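Local atomic coordinates of arabinosyltransferase C (Mycobacterium tuberculosis, PDB entry 3PTY), a protein that probably polymerises arabinose into the arabinan of cell-wall arabinogalactan, the piece described being its C-terminal extracellular, lectin-like carbohydrate-binding domain. Residues E65-N70 with V142-R147; V178-A183 with T223-V228. All coordinates share one frame; numbering follows the deposited sequence.

Contact 1: E65-N70 with V142-R147; sequences EAFTPN and VPAMLR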
# COMPACT_ATOMS: atom_id res chain seq x y z
N GLU A 65 8.10 37.38 -8.28
CA GLU A 65 9.35 37.36 -9.02
C GLU A 65 9.61 35.94 -9.47
O GLU A 65 9.85 35.06 -8.65
CB GLU A 65 10.50 37.86 -8.15
CG GLU A 65 11.86 37.76 -8.82
CD GLU A 65 13.00 38.14 -7.88
OE1 GLU A 65 12.97 37.72 -6.71
OE2 GLU A 65 13.94 38.83 -8.32
N ALA A 66 9.54 35.71 -10.78
CA ALA A 66 9.72 34.38 -11.34
C ALA A 66 8.78 33.31 -10.75
O ALA A 66 9.11 32.13 -10.74
CB ALA A 66 11.19 33.94 -11.23
N PHE A 67 7.62 33.74 -10.27
CA PHE A 67 6.51 32.83 -9.96
C PHE A 67 5.44 33.05 -11.01
O PHE A 67 4.93 34.16 -11.16
CB PHE A 67 5.90 33.16 -8.59
CG PHE A 67 6.49 32.36 -7.44
CD1 PHE A 67 7.69 32.75 -6.84
CD2 PHE A 67 5.82 31.26 -6.93
CE1 PHE A 67 8.21 32.04 -5.77
CE2 PHE A 67 6.34 30.54 -5.87
CZ PHE A 67 7.54 30.93 -5.28
N THR A 68 5.07 31.99 -11.74
CA THR A 68 4.15 32.12 -12.87
C THR A 68 3.09 31.02 -12.83
O THR A 68 3.30 29.98 -12.22
CB THR A 68 4.91 32.01 -14.21
OG1 THR A 68 5.55 30.73 -14.28
CG2 THR A 68 5.96 33.12 -14.32
N PRO A 69 1.95 31.24 -13.52
CA PRO A 69 0.84 30.28 -13.45
C PRO A 69 1.22 28.89 -13.95
O PRO A 69 0.64 27.90 -13.50
CB PRO A 69 -0.23 30.91 -14.36
CG PRO A 69 0.07 32.37 -14.33
CD PRO A 69 1.58 32.47 -14.24
N ASN A 70 2.18 28.82 -14.86
CA ASN A 70 2.63 27.53 -15.37
C ASN A 70 4.03 27.13 -14.91
O ASN A 70 4.67 26.26 -15.52
CB ASN A 70 2.51 27.48 -16.90
CG ASN A 70 1.07 27.48 -17.36
OD1 ASN A 70 0.38 26.47 -17.26
ND2 ASN A 70 0.60 28.62 -17.84
N VAL A 142 16.56 30.79 -11.79
CA VAL A 142 16.67 32.14 -11.26
C VAL A 142 16.04 32.24 -9.86
O VAL A 142 15.22 31.40 -9.50
CB VAL A 142 16.00 33.17 -12.19
CG1 VAL A 142 16.61 33.10 -13.59
CG2 VAL A 142 14.50 32.92 -12.25
N PRO A 143 16.44 33.25 -9.08
CA PRO A 143 15.82 33.46 -7.76
C PRO A 143 14.33 33.78 -7.93
O PRO A 143 13.96 34.42 -8.91
CB PRO A 143 16.56 34.68 -7.21
CG PRO A 143 17.83 34.76 -7.99
CD PRO A 143 17.52 34.22 -9.35
N ALA A 144 13.50 33.36 -6.98
CA ALA A 144 12.07 33.58 -7.11
C ALA A 144 11.46 33.92 -5.76
O ALA A 144 11.92 33.42 -4.72
CB ALA A 144 11.39 32.35 -7.71
N MET A 145 10.45 34.77 -5.77
CA MET A 145 9.81 35.19 -4.53
C MET A 145 8.35 35.46 -4.79
O MET A 145 7.98 35.88 -5.88
CB MET A 145 10.42 36.49 -4.01
CG MET A 145 11.91 36.46 -3.80
SD MET A 145 12.43 38.02 -3.06
CE MET A 145 11.44 38.00 -1.56
N LEU A 146 7.52 35.26 -3.76
CA LEU A 146 6.10 35.55 -3.89
C LEU A 146 5.57 36.20 -2.63
O LEU A 146 5.92 35.79 -1.52
CB LEU A 146 5.32 34.27 -4.18
CG LEU A 146 3.80 34.41 -4.34
CD1 LEU A 146 3.46 35.18 -5.62
CD2 LEU A 146 3.15 33.04 -4.39
N ARG A 147 4.72 37.20 -2.81
CA ARG A 147 3.95 37.77 -1.72
C ARG A 147 2.55 38.00 -2.25
O ARG A 147 2.36 38.78 -3.18
CB ARG A 147 4.56 39.11 -1.27
CG ARG A 147 3.78 39.80 -0.17
CD ARG A 147 4.57 40.97 0.43
NE ARG A 147 4.62 42.14 -0.45
CZ ARG A 147 5.71 42.57 -1.06
NH1 ARG A 147 6.87 41.93 -0.91
NH2 ARG A 147 5.65 43.65 -1.84

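Contact 2: V178-A183 with T223-V228; sequences VRLQWA and TQVRLV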
# COMPACT_ATOMS: atom_id res chain seq x y z
N VAL A 178 8.15 28.99 3.11
CA VAL A 178 6.75 29.36 2.90
C VAL A 178 6.13 29.74 4.23
O VAL A 178 6.09 28.94 5.17
CB VAL A 178 5.94 28.23 2.24
CG1 VAL A 178 4.48 28.65 2.07
CG2 VAL A 178 6.54 27.84 0.90
N ARG A 179 5.64 30.97 4.32
CA ARG A 179 5.10 31.44 5.59
C ARG A 179 3.76 32.11 5.39
O ARG A 179 3.44 32.59 4.30
CB ARG A 179 6.08 32.42 6.26
CG ARG A 179 7.44 31.79 6.55
CD ARG A 179 8.34 32.73 7.37
NE ARG A 179 7.74 33.00 8.66
CZ ARG A 179 8.10 32.41 9.80
NH1 ARG A 179 9.08 31.52 9.83
NH2 ARG A 179 7.46 32.72 10.92
N LEU A 180 2.97 32.11 6.45
CA LEU A 180 1.71 32.82 6.49
C LEU A 180 1.90 34.03 7.39
O LEU A 180 2.27 33.88 8.56
CB LEU A 180 0.63 31.92 7.09
CG LEU A 180 -0.77 32.51 7.28
CD1 LEU A 180 -1.55 32.47 5.98
CD2 LEU A 180 -1.51 31.76 8.37
N GLN A 181 1.67 35.22 6.86
CA GLN A 181 1.73 36.43 7.67
C GLN A 181 0.31 36.87 8.01
O GLN A 181 -0.61 36.68 7.22
CB GLN A 181 2.45 37.55 6.91
CG GLN A 181 3.90 37.23 6.57
CD GLN A 181 4.62 38.41 5.94
OE1 GLN A 181 3.98 39.36 5.47
NE2 GLN A 181 5.95 38.36 5.92
N TRP A 182 0.14 37.46 9.19
CA TRP A 182 -1.15 38.00 9.59
C TRP A 182 -1.05 39.48 9.93
O TRP A 182 0.05 40.02 10.13
CB TRP A 182 -1.74 37.23 10.78
CG TRP A 182 -0.84 37.21 11.99
CD1 TRP A 182 -0.58 38.25 12.85
CD2 TRP A 182 -0.11 36.08 12.50
NE1 TRP A 182 0.27 37.84 13.84
CE2 TRP A 182 0.57 36.51 13.65
CE3 TRP A 182 0.03 34.75 12.09
CZ2 TRP A 182 1.39 35.66 14.40
CZ3 TRP A 182 0.84 33.90 12.84
CH2 TRP A 182 1.51 34.36 13.98
N ALA A 183 -2.20 40.14 10.01
CA ALA A 183 -2.25 41.57 10.25
C ALA A 183 -3.63 42.02 10.68
O ALA A 183 -4.63 41.37 10.36
CB ALA A 183 -1.82 42.33 8.99
N THR A 223 -6.99 40.18 11.32
CA THR A 223 -8.17 40.16 10.45
C THR A 223 -7.84 39.74 9.02
O THR A 223 -8.73 39.42 8.24
CB THR A 223 -8.83 41.54 10.38
OG1 THR A 223 -7.85 42.51 10.02
CG2 THR A 223 -9.46 41.91 11.73
N GLN A 224 -6.55 39.77 8.68
CA GLN A 224 -6.12 39.49 7.31
C GLN A 224 -4.87 38.61 7.32
O GLN A 224 -4.07 38.68 8.25
CB GLN A 224 -5.82 40.80 6.57
CG GLN A 224 -6.95 41.81 6.62
CD GLN A 224 -6.66 43.08 5.83
OE1 GLN A 224 -5.88 43.07 4.87
NE2 GLN A 224 -7.31 44.17 6.21
N VAL A 225 -4.71 37.79 6.28
CA VAL A 225 -3.49 37.00 6.14
C VAL A 225 -3.00 37.04 4.71
O VAL A 225 -3.77 37.30 3.79
CB VAL A 225 -3.70 35.53 6.55
CG1 VAL A 225 -4.06 35.42 8.03
CG2 VAL A 225 -4.77 34.87 5.66
N ARG A 226 -1.72 36.77 4.52
CA ARG A 226 -1.18 36.62 3.17
C ARG A 226 -0.09 35.58 3.17
O ARG A 226 0.46 35.24 4.22
CB ARG A 226 -0.65 37.96 2.64
CG ARG A 226 0.61 38.45 3.33
CD ARG A 226 1.09 39.80 2.75
NE ARG A 226 2.17 40.37 3.55
CZ ARG A 226 2.64 41.61 3.43
NH1 ARG A 226 2.12 42.44 2.52
NH2 ARG A 226 3.62 42.02 4.21
N LEU A 227 0.24 35.07 1.98
CA LEU A 227 1.29 34.08 1.82
C LEU A 227 2.56 34.74 1.33
O LEU A 227 2.53 35.64 0.49
CB LEU A 227 0.87 33.02 0.78
CG LEU A 227 -0.43 32.27 1.05
CD1 LEU A 227 -0.70 31.26 -0.07
CD2 LEU A 227 -0.35 31.57 2.41
N VAL A 228 3.70 34.27 1.84
CA VAL A 228 4.98 34.72 1.32
C VAL A 228 5.85 33.50 1.10
O VAL A 228 5.85 32.57 1.91
CB VAL A 228 5.68 35.72 2.27
CG1 VAL A 228 4.81 36.97 2.46
CG2 VAL A 228 5.99 35.07 3.60

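Contact 1: E65-N70 with V142-R147
Glu-65 and Met-145 form an antiparallel hydrogen-bonded pair, each backbone giving and taking one bond. Glu-65 N bonds Met-145 O at 2.8 Å, and Met-145 N returns a bond to Glu-65 O at 3.0 Å. Ala-144 CA also lies 3.1 Å from Glu-65 O, a bent and weaker CA-H...O contact that gives the carbonyl oxygen a second neighbour. On its other side Ala-144 pairs through its backbone with Asp-231, a ligand of the bound calcium ion, and its side chain comes within about 6 Å of the metal.

The pairing places strand 63-65 at the margin, within this chain, of the large antiparallel sheet that belongs to the beta-sandwich of this lectin-like domain. The strand ends there, and at Ala-66 phi is positive (55°) as the chain leaves it.

The aromatic contact lies just beyond the turn. Leu-146 CB sits over the centre of one face of the Phe-67 ring, a CH-pi contact of 3.8 Å to the ring centroid. The leucine side chain crosses that of Phe-67 at about a right angle. Ala-144 CB meets Phe-67 CE1 at 3.7 Å, where a small side chain lets the large ring come close to the strand. Phe-67 also touches Ile-240, and Leu-146 touches Leu-242, so the apolar cluster extends to strand 240-242.

Two further side-chain contacts lie near the turn. Ala-66 CB rests against Val-142 CG2 at 3.6 Å and also touches Ala-144 CB, a place that a single methyl group fits. The Glu-65 chain is extended, CG trans to N (chi1 176°), and this brings its carboxylate oxygen OE1 obliquely across Met-145, 3.3 Å from CG; both residues are partly exposed, which suits a charged group lying against a flexible thioether chain.

Contact 2: V178-A183 with T223-V228
Gln-181 OE1 accepts two hydrogen bonds from the guanidinium group of Arg-226, one from NE at 2.8 Å and one from NH2 at 3.0 Å. The oxygen lies at the guanidinium edge, close to its plane, while the amide and guanidinium planes are turned 44° apart. The arginine chain runs extended from CG to NE, and its CG lies between the backbone N and carbonyl carbon (chi1 69°), an arrangement that carries NE across to the glutamine on the neighbouring strand. A neutral amide suits this place by offering an acceptor oxygen to the cation. Val-228 CG1 lies over the face of this amide, 3.8 Å from Gln-181 CD.

Leu-180, Trp-182, Val-225 and Leu-227 point to the other face of the sheet. There Leu-180 CD1 meets Val-225 CB at 3.8 Å and Leu-227 CD2 at 3.9 Å; these three residues are buried, as suits branched aliphatic chains.

Backbone bonds join Arg-179 with Val-228, Gln-181 with Arg-226 and Ala-183 with Gln-224. At the last of these the ladder ends in a classic beta bulge: Ala-183 O accepts from Gln-224 N at 3.0 Å and from Thr-223 N at 2.8 Å. Asp-185 OD1 bonds both Thr-223 OG1 and Gln-224 NE2, tying the bulge to the start of helix 185-189.

Strand 178-183 is flanked by strand 195-202 and strand 224-231 by strand 144-152, while Leu-180 and Leu-227 reach Leu-165 and Val-167 of strand 164-171.

From the N terminus, the chain passes through strand 63-65 and its turn, then a long excursion of little regular structure that includes an unmodelled part and the short strand 133-134, before strand 144-152 returns and contact 1 closes the loop. The chain next runs through strand 164-171 to strand 178-183, and contact 2 closes a second loop after helix 185-189 and strands 195-202 and 209-214. The two loops follow in series, neither enclosing nor crossing the other. Both contacts belong to one sheet: strands 144-152 and 224-231 are neighbours, and Arg-147 packs on Arg-226 and Val-228, linking strand 144-152, the partner of the marginal strand 63-65, to strand 224-231.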